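Local coordinates for effector protein HopAB2 (Pseudomonas syringae pv. tomato, PDB 3TL8), which acts as a type III effector, represented here by its BAK1-binding domain, that suppresses plant immunity in susceptible hosts and triggers Pto- and Prf-dependent resistance in tomato, at residues D41-G46 and V82-S87; T59-H64 and L100-A105. All coordinates share one frame; numbering follows the deposited sequence.

Interaction 1 (D41-G46 and V82-S87)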
ATOM      1  N   ASP B  41      20.659  -4.309 -13.951  1.00 53.84           N
ATOM      2  CA  ASP B  41      21.651  -3.795 -14.890  1.00 61.00           C
ATOM      3  C   ASP B  41      22.115  -4.892 -15.867  1.00 59.44           C
ATOM      4  O   ASP B  41      22.269  -4.641 -17.065  1.00 46.70           O
ATOM      5  CB  ASP B  41      22.849  -3.169 -14.158  1.00 71.25           C
ATOM      6  CG  ASP B  41      23.779  -2.396 -15.101  1.00 94.21           C
ATOM      7  OD1 ASP B  41      24.155  -2.931 -16.169  1.00 99.14           O
ATOM      8  OD2 ASP B  41      24.132  -1.240 -14.778  1.00103.84           O
ATOM      9  N   ALA B  42      22.335  -6.099 -15.356  1.00 51.88           N
ATOM     10  CA  ALA B  42      22.689  -7.214 -16.218  1.00 61.06           C
ATOM     11  C   ALA B  42      21.576  -7.422 -17.247  1.00 66.65           C
ATOM     12  O   ALA B  42      21.837  -7.732 -18.411  1.00 75.29           O
ATOM     13  CB  ALA B  42      22.921  -8.479 -15.399  1.00 54.44           C
ATOM     14  N   ALA B  43      20.339  -7.230 -16.801  1.00 54.46           N
ATOM     15  CA  ALA B  43      19.164  -7.394 -17.641  1.00 57.58           C
ATOM     16  C   ALA B  43      19.082  -6.277 -18.666  1.00 64.09           C
ATOM     17  O   ALA B  43      18.751  -6.512 -19.828  1.00 69.33           O
ATOM     18  CB  ALA B  43      17.906  -7.411 -16.783  1.00 55.44           C
ATOM     19  N   LEU B  44      19.383  -5.061 -18.228  1.00 60.79           N
ATOM     20  CA  LEU B  44      19.384  -3.908 -19.117  1.00 59.82           C
ATOM     21  C   LEU B  44      20.504  -4.016 -20.145  1.00 68.65           C
ATOM     22  O   LEU B  44      20.330  -3.646 -21.305  1.00 74.60           O
ATOM     23  CB  LEU B  44      19.556  -2.627 -18.318  1.00 55.41           C
ATOM     24  CG  LEU B  44      19.639  -1.360 -19.154  1.00 57.91           C
ATOM     25  CD1 LEU B  44      18.283  -1.057 -19.749  1.00 61.20           C
ATOM     26  CD2 LEU B  44      20.131  -0.205 -18.310  1.00 59.92           C
ATOM     27  N   ARG B  45      21.657  -4.521 -19.715  1.00 72.48           N
ATOM     28  CA  ARG B  45      22.779  -4.724 -20.623  1.00 74.13           C
ATOM     29  C   ARG B  45      22.347  -5.595 -21.787  1.00 80.07           C
ATOM     30  O   ARG B  45      22.629  -5.276 -22.939  1.00 86.44           O
ATOM     31  CB  ARG B  45      23.964  -5.370 -19.909  1.00 73.70           C
ATOM     32  CG  ARG B  45      24.975  -4.379 -19.368  1.00 80.25           C
ATOM     33  CD  ARG B  45      26.306  -5.061 -19.092  1.00 82.81           C
ATOM     34  NE  ARG B  45      26.173  -6.162 -18.143  1.00 75.40           N
ATOM     35  CZ  ARG B  45      26.153  -6.003 -16.826  1.00 71.93           C
ATOM     36  NH1 ARG B  45      26.249  -4.788 -16.311  1.00 79.71           N
ATOM     37  NH2 ARG B  45      26.033  -7.053 -16.025  1.00 67.35           N
ATOM     38  N   GLY B  46      21.655  -6.688 -21.478  1.00 80.55           N
ATOM     39  CA  GLY B  46      21.163  -7.605 -22.492  1.00 82.17           C
ATOM     40  C   GLY B  46      20.182  -6.961 -23.458  1.00 84.85           C
ATOM     41  O   GLY B  46      20.261  -7.180 -24.670  1.00 88.25           O
ATOM     42  N   VAL B  82      15.503 -12.078 -21.550  1.00 98.99           N
ATOM     43  CA  VAL B  82      16.473 -11.537 -20.601  1.00 93.33           C
ATOM     44  C   VAL B  82      16.261 -12.107 -19.188  1.00 85.48           C
ATOM     45  O   VAL B  82      16.978 -11.772 -18.239  1.00 80.27           O
ATOM     46  CB  VAL B  82      16.450  -9.982 -20.618  1.00 75.04           C
ATOM     47  CG1 VAL B  82      16.254  -9.393 -19.218  1.00 61.70           C
ATOM     48  CG2 VAL B  82      17.708  -9.443 -21.292  1.00 73.36           C
ATOM     49  N   GLY B  83      15.285 -12.996 -19.059  1.00 79.18           N
ATOM     50  CA  GLY B  83      15.041 -13.649 -17.788  1.00 78.26           C
ATOM     51  C   GLY B  83      14.039 -12.929 -16.909  1.00 73.55           C
ATOM     52  O   GLY B  83      13.598 -13.483 -15.899  1.00 65.52           O
ATOM     53  N   ILE B  84      13.684 -11.701 -17.284  1.00 75.05           N
ATOM     54  CA  ILE B  84      12.681 -10.938 -16.542  1.00 85.18           C
ATOM     55  C   ILE B  84      11.282 -11.425 -16.876  1.00 92.37           C
ATOM     56  O   ILE B  84      10.788 -11.206 -17.982  1.00 88.96           O
ATOM     57  CB  ILE B  84      12.745  -9.428 -16.844  1.00 81.56           C
ATOM     58  CG1 ILE B  84      14.081  -8.842 -16.395  1.00 76.93           C
ATOM     59  CG2 ILE B  84      11.596  -8.704 -16.153  1.00 72.68           C
ATOM     60  CD1 ILE B  84      14.231  -7.376 -16.717  1.00 71.30           C
ATOM     61  N   ASN B  85      10.642 -12.073 -15.911  1.00101.07           N
ATOM     62  CA  ASN B  85       9.313 -12.624 -16.129  1.00110.50           C
ATOM     63  C   ASN B  85       8.207 -11.574 -16.099  1.00108.45           C
ATOM     64  O   ASN B  85       7.950 -10.967 -15.059  1.00100.76           O
ATOM     65  CB  ASN B  85       9.007 -13.714 -15.094  1.00119.57           C
ATOM     66  CG  ASN B  85      10.072 -14.803 -15.048  1.00124.65           C
ATOM     67  OD1 ASN B  85      10.787 -15.043 -16.023  1.00121.91           O
ATOM     68  ND2 ASN B  85      10.177 -15.472 -13.904  1.00126.16           N
ATOM     69  N   PRO B  86       7.561 -11.337 -17.248  1.00112.43           N
ATOM     70  CA  PRO B  86       6.260 -10.680 -17.150  1.00116.19           C
ATOM     71  C   PRO B  86       5.358 -11.649 -16.405  1.00120.85           C
ATOM     72  O   PRO B  86       5.518 -12.855 -16.609  1.00120.36           O
ATOM     73  CB  PRO B  86       5.818 -10.576 -18.611  1.00113.34           C
ATOM     74  CG  PRO B  86       7.077 -10.547 -19.381  1.00112.93           C
ATOM     75  CD  PRO B  86       8.014 -11.459 -18.642  1.00114.63           C
ATOM     76  N   SER B  87       4.464 -11.165 -15.545  1.00119.20           N
ATOM     77  CA  SER B  87       4.322  -9.742 -15.254  1.00114.87           C
ATOM     78  C   SER B  87       3.768  -9.546 -13.852  1.00112.28           C
ATOM     79  O   SER B  87       3.283 -10.491 -13.231  1.00113.67           O
ATOM     80  CB  SER B  87       3.404  -9.068 -16.273  1.00114.60           C
ATOM     81  OG  SER B  87       4.150  -8.573 -17.370  1.00114.11           O
TER
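Ala43 turns its CB from helix 41-46 toward the chain leaving helix 73-81, where it meets CG1 of Val82 at 3.5 Å. The same methyl receives Ile84, whose CD1 lies 3.7 Å from Ala43 CB, so that both branched side chains come to one side of it; a residue this small lets the loop come close to the helix. Ile84 reaches it because CG1 stands anti to the carbonyl carbon (chi1 -63°) and the chain then runs on extended (chi2 178°), carrying CD1 forward. The other branch of Val82 passes over the backbone: CG2 is 3.4 Å from Ala43 O, a van der Waals contact of a methyl with a carbonyl oxygen. Arg45 reaches back one turn instead, its NH1 forming a 2.8 Å salt bridge with Asp41 OD1 along the exposed side of the helix. Gly46, one turn after Ala43, has no side chain, and its CA comes directly to Val82 CG2 at 4.1 Å. Between the two apolar loop residues, Gly83 ends helix 73-81 in a Schellman motif, its positive phi (91°) being one that glycine adopts easily. Gly83 to Pro86 form the motif for interaction with Pto kinase, so this contact anchors the start of that motif to helix 29-49. Around it, Ile84 also touches Leu79 of helix 73-81 and Pro98 and Leu102 of helix 98-109, while Leu44 packs on Leu106 and Met109 of that last helix and on Leu54 of helix 54-65.

Interaction 2 (T59-H64 and L100-A105)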
ATOM      1  N   THR B  59       8.202   3.487 -21.891  1.00 88.37           N
ATOM      2  CA  THR B  59       6.753   3.649 -21.959  1.00 81.53           C
ATOM      3  C   THR B  59       5.972   2.410 -21.523  1.00 64.64           C
ATOM      4  O   THR B  59       5.034   2.511 -20.739  1.00 57.27           O
ATOM      5  CB  THR B  59       6.306   4.062 -23.374  1.00 86.63           C
ATOM      6  OG1 THR B  59       7.160   5.104 -23.861  1.00 91.89           O
ATOM      7  CG2 THR B  59       4.861   4.553 -23.358  1.00 82.53           C
ATOM      8  N   ALA B  60       6.354   1.245 -22.032  1.00 60.84           N
ATOM      9  CA  ALA B  60       5.641   0.019 -21.689  1.00 69.81           C
ATOM     10  C   ALA B  60       5.786  -0.280 -20.200  1.00 78.12           C
ATOM     11  O   ALA B  60       4.854  -0.769 -19.557  1.00 79.01           O
ATOM     12  CB  ALA B  60       6.144  -1.146 -22.517  1.00 67.06           C
ATOM     13  N   LEU B  61       6.967   0.018 -19.666  1.00 74.43           N
ATOM     14  CA  LEU B  61       7.261  -0.199 -18.258  1.00 71.43           C
ATOM     15  C   LEU B  61       6.575   0.817 -17.353  1.00 70.10           C
ATOM     16  O   LEU B  61       6.097   0.473 -16.278  1.00 60.70           O
ATOM     17  CB  LEU B  61       8.768  -0.162 -18.021  1.00 68.21           C
ATOM     18  CG  LEU B  61       9.424  -1.532 -17.966  1.00 69.09           C
ATOM     19  CD1 LEU B  61      10.861  -1.399 -17.502  1.00 73.00           C
ATOM     20  CD2 LEU B  61       8.635  -2.421 -17.030  1.00 66.04           C
ATOM     21  N   GLU B  62       6.547   2.071 -17.788  1.00 74.82           N
ATOM     22  CA  GLU B  62       5.911   3.118 -17.010  1.00 78.74           C
ATOM     23  C   GLU B  62       4.410   2.865 -16.947  1.00 75.30           C
ATOM     24  O   GLU B  62       3.808   2.882 -15.877  1.00 77.26           O
ATOM     25  CB  GLU B  62       6.192   4.493 -17.613  1.00 89.04           C
ATOM     26  CG  GLU B  62       5.612   5.636 -16.794  1.00105.74           C
ATOM     27  CD  GLU B  62       5.747   6.986 -17.475  1.00122.07           C
ATOM     28  OE1 GLU B  62       6.175   7.026 -18.653  1.00128.62           O
ATOM     29  OE2 GLU B  62       5.420   8.006 -16.829  1.00123.48           O
ATOM     30  N   ARG B  63       3.808   2.618 -18.100  1.00 71.34           N
ATOM     31  CA  ARG B  63       2.376   2.400 -18.159  1.00 75.81           C
ATOM     32  C   ARG B  63       1.956   1.112 -17.469  1.00 80.49           C
ATOM     33  O   ARG B  63       0.817   0.989 -17.023  1.00 86.47           O
ATOM     34  CB  ARG B  63       1.898   2.430 -19.603  1.00 88.09           C
ATOM     35  CG  ARG B  63       2.060   3.797 -20.227  1.00103.93           C
ATOM     36  CD  ARG B  63       1.524   3.850 -21.643  1.00117.36           C
ATOM     37  NE  ARG B  63       1.466   5.226 -22.122  1.00124.12           N
ATOM     38  CZ  ARG B  63       1.179   5.573 -23.371  1.00131.29           C
ATOM     39  NH1 ARG B  63       0.926   4.638 -24.278  1.00132.51           N
ATOM     40  NH2 ARG B  63       1.149   6.854 -23.714  1.00133.71           N
ATOM     41  N   HIS B  64       2.871   0.153 -17.369  1.00 76.03           N
ATOM     42  CA  HIS B  64       2.557  -1.102 -16.696  1.00 70.77           C
ATOM     43  C   HIS B  64       2.591  -0.939 -15.181  1.00 70.87           C
ATOM     44  O   HIS B  64       1.688  -1.386 -14.474  1.00 69.35           O
ATOM     45  CB  HIS B  64       3.509  -2.224 -17.122  1.00 67.68           C
ATOM     46  CG  HIS B  64       3.199  -3.547 -16.487  1.00 68.58           C
ATOM     47  ND1 HIS B  64       2.048  -4.253 -16.762  1.00 67.53           N
ATOM     48  CD2 HIS B  64       3.883  -4.283 -15.578  1.00 65.37           C
ATOM     49  CE1 HIS B  64       2.038  -5.369 -16.054  1.00 65.39           C
ATOM     50  NE2 HIS B  64       3.140  -5.412 -15.328  1.00 62.05           N
ATOM     51  N   LEU B 100      10.230  -3.562 -11.385  1.00 56.03           N
ATOM     52  CA  LEU B 100      10.429  -2.273 -10.729  1.00 41.84           C
ATOM     53  C   LEU B 100      11.905  -1.905 -10.734  1.00 42.53           C
ATOM     54  O   LEU B 100      12.270  -0.773 -11.034  1.00 42.67           O
ATOM     55  CB  LEU B 100       9.888  -2.269  -9.303  1.00 40.83           C
ATOM     56  CG  LEU B 100       8.381  -2.446  -9.155  1.00 45.91           C
ATOM     57  CD1 LEU B 100       8.044  -2.905  -7.761  1.00 42.98           C
ATOM     58  CD2 LEU B 100       7.625  -1.184  -9.500  1.00 44.69           C
ATOM     59  N   ASN B 101      12.751  -2.868 -10.399  1.00 41.22           N
ATOM     60  CA  ASN B 101      14.190  -2.655 -10.434  1.00 44.97           C
ATOM     61  C   ASN B 101      14.666  -2.209 -11.811  1.00 49.59           C
ATOM     62  O   ASN B 101      15.497  -1.315 -11.921  1.00 55.51           O
ATOM     63  CB  ASN B 101      14.937  -3.924 -10.009  1.00 53.14           C
ATOM     64  CG  ASN B 101      14.769  -4.233  -8.526  1.00 60.99           C
ATOM     65  OD1 ASN B 101      14.586  -3.329  -7.704  1.00 68.51           O
ATOM     66  ND2 ASN B 101      14.834  -5.512  -8.178  1.00 54.16           N
ATOM     67  N   LEU B 102      14.132  -2.841 -12.852  1.00 45.79           N
ATOM     68  CA  LEU B 102      14.490  -2.527 -14.230  1.00 52.26           C
ATOM     69  C   LEU B 102      14.065  -1.128 -14.640  1.00 55.73           C
ATOM     70  O   LEU B 102      14.808  -0.410 -15.296  1.00 54.42           O
ATOM     71  CB  LEU B 102      13.855  -3.526 -15.193  1.00 45.73           C
ATOM     72  CG  LEU B 102      14.251  -3.273 -16.647  1.00 46.64           C
ATOM     73  CD1 LEU B 102      15.763  -3.399 -16.799  1.00 41.66           C
ATOM     74  CD2 LEU B 102      13.523  -4.216 -17.578  1.00 42.50           C
ATOM     75  N   ASN B 103      12.855  -0.751 -14.259  1.00 59.50           N
ATOM     76  CA  ASN B 103      12.329   0.557 -14.597  1.00 55.69           C
ATOM     77  C   ASN B 103      13.235   1.658 -14.056  1.00 57.80           C
ATOM     78  O   ASN B 103      13.449   2.685 -14.699  1.00 63.91           O
ATOM     79  CB  ASN B 103      10.916   0.676 -14.042  1.00 51.05           C
ATOM     80  CG  ASN B 103      10.228   1.945 -14.461  1.00 50.09           C
ATOM     81  OD1 ASN B 103      10.005   2.190 -15.653  1.00 56.15           O
ATOM     82  ND2 ASN B 103       9.861   2.761 -13.479  1.00 43.43           N
ATOM     83  N   VAL B 104      13.788   1.429 -12.872  1.00 53.01           N
ATOM     84  CA  VAL B 104      14.715   2.380 -12.263  1.00 53.08           C
ATOM     85  C   VAL B 104      16.027   2.444 -13.033  1.00 56.81           C
ATOM     86  O   VAL B 104      16.602   3.517 -13.208  1.00 57.01           O
ATOM     87  CB  VAL B 104      15.021   2.027 -10.791  1.00 43.12           C
ATOM     88  CG1 VAL B 104      16.219   2.805 -10.308  1.00 34.65           C
ATOM     89  CG2 VAL B 104      13.812   2.314  -9.917  1.00 47.53           C
ATOM     90  N   ALA B 105      16.492   1.281 -13.479  1.00 53.58           N
ATOM     91  CA  ALA B 105      17.747   1.166 -14.219  1.00 59.73           C
ATOM     92  C   ALA B 105      17.655   1.851 -15.579  1.00 52.47           C
ATOM     93  O   ALA B 105      18.635   2.394 -16.068  1.00 48.04           O
ATOM     94  CB  ALA B 105      18.139  -0.301 -14.385  1.00 62.07           C
TER
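Leu102 meets Leu61 with its CD2 methyl, which lies 3.9 Å from Leu61 CD1. CG of Leu102 is anti to the backbone N (chi1 -178°) and beside its own carbonyl carbon, which brings CD2 to the tip of Leu61. That tip presses on the helix backbone as well: Leu61 CD1 is 3.8 Å from the CA of Asn103, a leucine being large enough to span the gap between helices whose axes stay 10.2 Å apart. Asn103 comes next and directs its CB toward helix 59-64. Its OD1 rests 3.6 Å from Leu61 CB, a van der Waals contact, and comes to 4.1 Å from Glu62 N, too far for a hydrogen bond. The amide's other end, ND2, makes a weak hydrogen bond to the backbone of the other protein chain in the assembly; a polar residue therefore suits a buried place at which two helices and a partner protein meet. Val104 packs against that partner too, consistent with this being the BAK1-binding domain. The two segments cross at 131°, slightly nearer perpendicular than antiparallel, and Leu61 reaches further along helix 98-109, touching Leu99 and Leu106. Leu102 also packs on Leu47 of helix 29-49 and on Ile84, and Leu100 on the partner chain; helix 98-109 thus touches helix 54-65, helix 29-49 and the loop after helix 73-81.

Overall arrangement
Both contacts lie in the BAK1-binding domain, with their centres about 11 Å apart, and their segments alternate along the chain. Interaction 2 is the more buried, a helix-to-helix contact; interaction 1, partly buried, fastens a loop to a helix. They meet directly where Ile84 CD1 packs 3.4 Å from Leu102 CD2, and Leu44 and Leu102 also touch, so Leu102 on helix 98-109 links the two contacts. Neither has a hydrogen bond across its segments. Interaction 1 relies on small residues and branched side chains, one of them in the Pto-kinase motif, whereas interaction 2 pairs leucines with an asparagine whose amide makes a weak hydrogen bond to the partner protein.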